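Local coordinates for putative chemotaxis protein (Desulfovibrio vulgaris str. Hildenborough, PDB 3H4Y) that probably acts in chemotaxis as a phosphatase of the CheX family, at residues I7-T17 with P136-T144. Numbering follows the deposited sequence.
Sequences IEVAKPFIAAT and PIMAIPFLT
Thr17, whose methyl lies on the Phe142 ring of strand 137-144, gives two hydrogen bonds to Phe13 O. Thr17 OG1 donates one of 2.7 Å to Phe13 O, and Thr17 N gives the helical bond from the opposite face of the carbonyl plane. The hydroxyl donates back to its own helix, and the methyl is turned to the strand. With OG1 beside the backbone N (chi1 -62°), CG2 is anti to it and lies over one face of the Phe142 ring. This is a CH-pi contact: Thr17 CG2 stands 3.7 Å from the ring centroid of Phe142, 17° off the normal. Ile14 CA meets the edge of the same ring, near its plane. Phe149 of strand 147-155 stacks with Phe142.

Two residues earlier on the strand, Ile140 CD1 touches Ala10, Phe13 and Ile14. It lies 3.8 Å from Ala10 CB and also meets Phe13 CB and Ile14 CG1. The side chains of Ile14 and Ile140 cross at about a right angle.

Residue 138 is a selenomethionine. Its chain runs nearly extended from the strand and bends at the last torsion (chi3 77°). The bend carries Met138 CE over one face of the Phe13 ring, 3.9 Å from Phe13 CG. The selenium sits obliquely to that ring and 3.7 Å from Ala10 CA. Val9 CG2 also touches the selenium, and Ile7 CG2 reaches Met138 CG.

Met138, Ile140 and Phe142, every second residue of the strand, point toward helix 10-25, which lies on the antiparallel sheet. Helix 84-109 adjoins Phe13 and Thr17. No hydrogen bond joins the two segments. Helix and strand are therefore held by apolar, CH-pi and Met-aromatic contacts, while the bond from the Thr17 hydroxyl to Phe13 O stays within the helix.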
loop_
_atom_site.group_PDB
_atom_site.type_symbol
_atom_site.label_atom_id
_atom_site.label_comp_id
_atom_site.label_asym_id
_atom_site.label_seq_id
_atom_site.Cartn_x
_atom_site.Cartn_y
_atom_site.Cartn_z
ATOM N N ILE A 7 -24.694 2.423 2.293
ATOM C CA ILE A 7 -23.516 2.046 1.517
ATOM C C ILE A 7 -23.509 0.533 1.383
ATOM O O ILE A 7 -23.009 -0.183 2.259
ATOM C CB ILE A 7 -22.231 2.549 2.193
ATOM C CG1 ILE A 7 -22.294 4.067 2.361
ATOM C CG2 ILE A 7 -20.989 2.170 1.374
ATOM C CD1 ILE A 7 -21.282 4.585 3.341
ATOM N N GLU A 8 -24.109 0.056 0.293
ATOM C CA GLU A 8 -24.230 -1.387 0.026
ATOM C C GLU A 8 -22.902 -2.138 -0.043
ATOM O O GLU A 8 -22.834 -3.277 0.437
ATOM C CB GLU A 8 -25.007 -1.659 -1.260
ATOM C CG GLU A 8 -26.507 -1.516 -1.094
ATOM C CD GLU A 8 -27.046 -2.506 -0.082
ATOM O OE1 GLU A 8 -26.931 -3.730 -0.331
ATOM O OE2 GLU A 8 -27.571 -2.056 0.963
ATOM N N VAL A 9 -21.868 -1.527 -0.617
ATOM C CA VAL A 9 -20.560 -2.179 -0.642
ATOM C C VAL A 9 -19.935 -2.380 0.756
ATOM O O VAL A 9 -18.975 -3.124 0.893
ATOM C CB VAL A 9 -19.540 -1.491 -1.562
ATOM C CG1 VAL A 9 -20.005 -1.583 -3.006
ATOM C CG2 VAL A 9 -19.262 -0.034 -1.135
ATOM N N ALA A 10 -20.471 -1.740 1.792
ATOM C CA ALA A 10 -19.947 -1.956 3.133
ATOM C C ALA A 10 -20.261 -3.373 3.618
ATOM O O ALA A 10 -19.547 -3.916 4.436
ATOM C CB ALA A 10 -20.504 -0.930 4.108
ATOM N N LYS A 11 -21.356 -3.958 3.128
ATOM C CA LYS A 11 -21.781 -5.278 3.596
ATOM C C LYS A 11 -20.737 -6.383 3.504
ATOM O O LYS A 11 -20.447 -7.023 4.522
ATOM C CB LYS A 11 -23.125 -5.712 2.968
ATOM C CG LYS A 11 -24.292 -4.824 3.410
ATOM C CD LYS A 11 -25.624 -5.311 2.830
ATOM C CE LYS A 11 -26.782 -4.389 3.222
ATOM N NZ LYS A 11 -28.036 -4.707 2.459
ATOM N N PRO A 12 -20.148 -6.602 2.309
ATOM C CA PRO A 12 -19.114 -7.650 2.210
ATOM C C PRO A 12 -17.877 -7.359 3.093
ATOM O O PRO A 12 -17.213 -8.289 3.577
ATOM C CB PRO A 12 -18.803 -7.701 0.703
ATOM C CG PRO A 12 -19.335 -6.422 0.134
ATOM C CD PRO A 12 -20.444 -5.983 0.992
ATOM N N PHE A 13 -17.554 -6.084 3.292
ATOM C CA PHE A 13 -16.436 -5.717 4.180
ATOM C C PHE A 13 -16.708 -5.970 5.637
ATOM O O PHE A 13 -15.819 -6.428 6.372
ATOM C CB PHE A 13 -15.978 -4.275 3.901
ATOM C CG PHE A 13 -15.176 -4.171 2.646
ATOM C CD1 PHE A 13 -13.819 -4.498 2.649
ATOM C CD2 PHE A 13 -15.779 -3.840 1.428
ATOM C CE1 PHE A 13 -13.091 -4.476 1.487
ATOM C CE2 PHE A 13 -15.037 -3.811 0.261
ATOM C CZ PHE A 13 -13.675 -4.140 0.305
ATOM N N ILE A 14 -17.925 -5.661 6.073
ATOM C CA ILE A 14 -18.269 -5.925 7.466
ATOM C C ILE A 14 -18.285 -7.438 7.704
ATOM O O ILE A 14 -17.701 -7.922 8.664
ATOM C CB ILE A 14 -19.609 -5.261 7.824
ATOM C CG1 ILE A 14 -19.448 -3.748 7.830
ATOM C CG2 ILE A 14 -20.124 -5.778 9.203
ATOM C CD1 ILE A 14 -20.803 -3.000 7.843
ATOM N N ALA A 15 -18.929 -8.195 6.811
ATOM C CA ALA A 15 -18.989 -9.625 6.952
ATOM C C ALA A 15 -17.599 -10.254 6.968
ATOM O O ALA A 15 -17.284 -11.101 7.836
ATOM C CB ALA A 15 -19.845 -10.244 5.812
ATOM N N ALA A 16 -16.761 -9.839 6.019
ATOM C CA ALA A 16 -15.366 -10.333 5.911
ATOM C C ALA A 16 -14.543 -10.026 7.160
ATOM O O ALA A 16 -13.853 -10.891 7.706
ATOM C CB ALA A 16 -14.698 -9.751 4.680
ATOM N N THR A 17 -14.645 -8.790 7.613
ATOM C CA THR A 17 -13.901 -8.332 8.785
ATOM C C THR A 17 -14.274 -9.115 10.046
ATOM O O THR A 17 -13.410 -9.614 10.775
ATOM C CB THR A 17 -14.070 -6.822 9.003
ATOM O OG1 THR A 17 -13.542 -6.121 7.883
ATOM C CG2 THR A 17 -13.312 -6.356 10.255
ATOM N N PRO A 136 -14.744 8.812 -4.264
ATOM C CA PRO A 136 -14.767 8.897 -2.816
ATOM C C PRO A 136 -14.286 7.553 -2.274
ATOM O O PRO A 136 -14.414 6.512 -2.933
ATOM C CB PRO A 136 -16.251 9.064 -2.484
ATOM C CG PRO A 136 -16.926 9.401 -3.754
ATOM C CD PRO A 136 -16.097 8.853 -4.841
ATOM N N ILE A 137 -13.806 7.582 -1.054
ATOM C CA ILE A 137 -13.256 6.399 -0.399
ATOM C C ILE A 137 -14.211 5.968 0.714
ATOM O O ILE A 137 -14.640 6.809 1.481
ATOM C CB ILE A 137 -11.881 6.758 0.176
ATOM C CG1 ILE A 137 -10.873 7.004 -0.959
ATOM C CG2 ILE A 137 -11.340 5.625 1.107
ATOM C CD1 ILE A 137 -9.664 7.868 -0.500
HETATM N N MSE A 138 -14.540 4.681 0.772
HETATM C CA MSE A 138 -15.372 4.093 1.854
HETATM C C MSE A 138 -14.474 3.828 3.060
HETATM O O MSE A 138 -13.350 3.312 2.922
HETATM C CB MSE A 138 -16.011 2.760 1.430
HETATM C CG MSE A 138 -16.943 2.108 2.484
HETATM SE SE MSE A 138 -16.977 0.159 2.257
HETATM C CE MSE A 138 -15.268 -0.248 3.073
ATOM N N ALA A 139 -14.949 4.201 4.243
ATOM C CA ALA A 139 -14.280 3.848 5.476
ATOM C C ALA A 139 -15.292 3.295 6.465
ATOM O O ALA A 139 -16.439 3.757 6.525
ATOM C CB ALA A 139 -13.583 5.028 6.066
ATOM N N ILE A 140 -14.858 2.298 7.239
ATOM C CA ILE A 140 -15.700 1.702 8.288
ATOM C C ILE A 140 -14.808 1.561 9.512
ATOM O O ILE A 140 -13.806 0.807 9.482
ATOM C CB ILE A 140 -16.293 0.312 7.918
ATOM C CG1 ILE A 140 -16.967 0.304 6.538
ATOM C CG2 ILE A 140 -17.281 -0.199 9.041
ATOM C CD1 ILE A 140 -17.169 -1.096 5.995
ATOM N N PRO A 141 -15.133 2.314 10.569
ATOM C CA PRO A 141 -14.394 2.083 11.805
ATOM C C PRO A 141 -14.917 0.812 12.495
ATOM O O PRO A 141 -16.104 0.485 12.407
ATOM C CB PRO A 141 -14.725 3.306 12.638
ATOM C CG PRO A 141 -16.133 3.704 12.197
ATOM C CD PRO A 141 -16.215 3.311 10.718
ATOM N N PHE A 142 -14.029 0.098 13.178
ATOM C CA PHE A 142 -14.389 -1.027 14.028
ATOM C C PHE A 142 -13.783 -0.831 15.430
ATOM O O PHE A 142 -12.690 -0.255 15.581
ATOM C CB PHE A 142 -13.853 -2.335 13.446
ATOM C CG PHE A 142 -14.535 -2.763 12.197
ATOM C CD1 PHE A 142 -14.188 -2.202 10.969
ATOM C CD2 PHE A 142 -15.499 -3.768 12.218
ATOM C CE1 PHE A 142 -14.798 -2.634 9.799
ATOM C CE2 PHE A 142 -16.082 -4.217 11.079
ATOM C CZ PHE A 142 -15.765 -3.648 9.864
ATOM N N LEU A 143 -14.512 -1.295 16.443
ATOM C CA LEU A 143 -14.023 -1.333 17.792
ATOM C C LEU A 143 -13.797 -2.773 18.255
ATOM O O LEU A 143 -14.583 -3.686 17.950
ATOM C CB LEU A 143 -15.018 -0.661 18.749
ATOM C CG LEU A 143 -15.021 0.867 18.797
ATOM C CD1 LEU A 143 -16.019 1.355 19.842
ATOM C CD2 LEU A 143 -13.657 1.388 19.182
ATOM N N THR A 144 -12.764 -2.956 19.075
ATOM C CA THR A 144 -12.540 -4.199 19.784
ATOM C C THR A 144 -12.329 -3.797 21.250
ATOM O O THR A 144 -12.228 -2.601 21.569
ATOM C CB THR A 144 -11.294 -4.963 19.312
ATOM O OG1 THR A 144 -10.111 -4.266 19.719
ATOM C CG2 THR A 144 -11.271 -5.127 17.757
#